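Long-range contact in cyanuric acid amidohydrolase (Azorhizobium caulinodans, PDB 4NQ3), which hydrolyses the s-triazine ring of cyanuric acid to carboxybiuret, which decarboxylates spontaneously to biuret, a step in the breakdown of atrazine and melamine: residues L249-G254 with A348-R353. Residues are numbered along the deposited sequence; the frame is centred on the assembly and turned at random.
Sequences LAIAHG and AVIAAR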
loop_
_atom_site.group_PDB
_atom_site.type_symbol
_atom_site.label_atom_id
_atom_site.label_comp_id
_atom_site.label_asym_id
_atom_site.label_seq_id
_atom_site.Cartn_x
_atom_site.Cartn_y
_atom_site.Cartn_z
ATOM N N LEU A 249 1.937 24.524 33.451
ATOM C CA LEU A 249 2.530 23.951 32.256
ATOM C C LEU A 249 3.676 24.793 31.697
ATOM O O LEU A 249 3.544 26.008 31.531
ATOM C CB LEU A 249 1.444 23.749 31.193
ATOM C CG LEU A 249 0.386 22.662 31.441
ATOM C CD1 LEU A 249 -0.588 22.605 30.307
ATOM C CD2 LEU A 249 1.073 21.311 31.588
ATOM N N ALA A 250 4.804 24.135 31.425
ATOM C CA ALA A 250 5.905 24.739 30.664
ATOM C C ALA A 250 6.189 23.927 29.400
ATOM O O ALA A 250 5.702 22.795 29.243
ATOM C CB ALA A 250 7.146 24.836 31.493
ATOM N N ILE A 251 6.986 24.492 28.502
ATOM C CA ILE A 251 7.334 23.774 27.287
ATOM C C ILE A 251 8.828 23.867 27.106
ATOM O O ILE A 251 9.427 24.895 27.412
ATOM C CB ILE A 251 6.592 24.342 26.043
ATOM C CG1 ILE A 251 6.840 23.480 24.806
ATOM C CG2 ILE A 251 6.971 25.805 25.788
ATOM C CD1 ILE A 251 5.988 23.870 23.605
ATOM N N ALA A 252 9.431 22.773 26.664
ATOM C CA ALA A 252 10.847 22.736 26.330
ATOM C C ALA A 252 10.943 22.080 24.967
ATOM O O ALA A 252 9.998 21.405 24.551
ATOM C CB ALA A 252 11.627 21.968 27.372
ATOM N N HIS A 253 12.051 22.282 24.258
ATOM C CA HIS A 253 12.211 21.695 22.923
ATOM C C HIS A 253 13.664 21.416 22.614
ATOM O O HIS A 253 14.558 21.965 23.254
ATOM C CB HIS A 253 11.665 22.618 21.834
ATOM C CG HIS A 253 12.658 23.641 21.384
ATOM N ND1 HIS A 253 12.898 24.805 22.087
ATOM C CD2 HIS A 253 13.495 23.664 20.317
ATOM C CE1 HIS A 253 13.831 25.508 21.463
ATOM N NE2 HIS A 253 14.210 24.837 20.387
ATOM N N GLY A 254 13.887 20.628 21.566
ATOM C CA GLY A 254 15.222 20.299 21.103
ATOM C C GLY A 254 15.166 19.799 19.673
ATOM O O GLY A 254 14.079 19.643 19.115
ATOM N N ALA A 348 9.342 18.799 20.781
ATOM C CA ALA A 348 9.001 19.637 21.919
ATOM C C ALA A 348 8.268 18.793 22.949
ATOM O O ALA A 348 7.577 17.830 22.603
ATOM C CB ALA A 348 8.157 20.816 21.490
ATOM N N VAL A 349 8.418 19.150 24.215
ATOM C CA VAL A 349 7.718 18.450 25.273
ATOM C C VAL A 349 6.950 19.447 26.092
ATOM O O VAL A 349 7.426 20.563 26.307
ATOM C CB VAL A 349 8.680 17.695 26.172
ATOM C CG1 VAL A 349 7.922 17.000 27.266
ATOM C CG2 VAL A 349 9.452 16.696 25.353
ATOM N N ILE A 350 5.760 19.059 26.536
ATOM C CA ILE A 350 4.947 19.922 27.388
ATOM C C ILE A 350 4.601 19.209 28.668
ATOM O O ILE A 350 3.885 18.210 28.649
ATOM C CB ILE A 350 3.656 20.343 26.724
ATOM C CG1 ILE A 350 3.943 21.249 25.531
ATOM C CG2 ILE A 350 2.780 21.056 27.734
ATOM C CD1 ILE A 350 2.709 21.666 24.825
ATOM N N ALA A 351 5.118 19.700 29.784
ATOM C CA ALA A 351 4.920 18.998 31.049
ATOM C C ALA A 351 4.684 19.958 32.209
ATOM O O ALA A 351 4.951 21.151 32.088
ATOM C CB ALA A 351 6.125 18.123 31.331
ATOM N N ALA A 352 4.189 19.444 33.334
ATOM C CA ALA A 352 4.182 20.241 34.558
ATOM C C ALA A 352 5.418 19.894 35.399
ATOM O O ALA A 352 5.966 18.786 35.301
ATOM C CB ALA A 352 2.913 20.018 35.348
ATOM N N ARG A 353 5.876 20.851 36.207
ATOM C CA ARG A 353 7.055 20.635 37.043
ATOM C C ARG A 353 6.729 19.773 38.261
ATOM O O ARG A 353 5.709 19.984 38.926
ATOM C CB ARG A 353 7.659 21.971 37.490
ATOM C CG ARG A 353 8.919 21.821 38.362
ATOM C CD ARG A 353 9.719 23.118 38.450
ATOM N NE ARG A 353 10.351 23.458 37.175
ATOM C CZ ARG A 353 11.522 22.969 36.767
ATOM N NH1 ARG A 353 12.188 22.119 37.539
ATOM N NH2 ARG A 353 12.033 23.327 35.595
#
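A250 and A252 pair with A351 and V349 where the first and last strands of the third repeating unit, 249-256 and 345-352, run antiparallel in its mixed four-stranded sheet. The axes of 249-254 and 348-352 approach to 4.6 Å, their directions 160° apart. Two hydrogen-bonded pairs give the evidence: A250 N reaches A351 O at 3.1 Å and is answered by A351 N to A250 O, while A252 N meets V349 O at 3.0 Å and V349 N returns to A252 O at 2.8 Å. The A351 N to A250 O bond is the most bent, 148° at the hydrogen.

I251 and I350 form the non-hydrogen-bonded pair between them, on the side of the sheet turned to strands 106-113 and 235-242. With its CG1 anti to the backbone N (chi1 -173°), I251 lays that carbon 3.7 Å from I350 CG1, the two side chains crossing at a slant; I251 CD1 runs on to A348 CB at 4.3 Å. An alanine in place of I251 would remove everything beyond CB and is likely to cost I350 and L239 an apolar partner and open a gap between them. On the other face, A252 and V349 rest on A268 of helix 263-271. Backbone bonds thus fix the strand register, while apolar contacts on both faces bind strand 249-256, outermost in its own sheet though L249 also bonds through its backbone to L107, into the buried core.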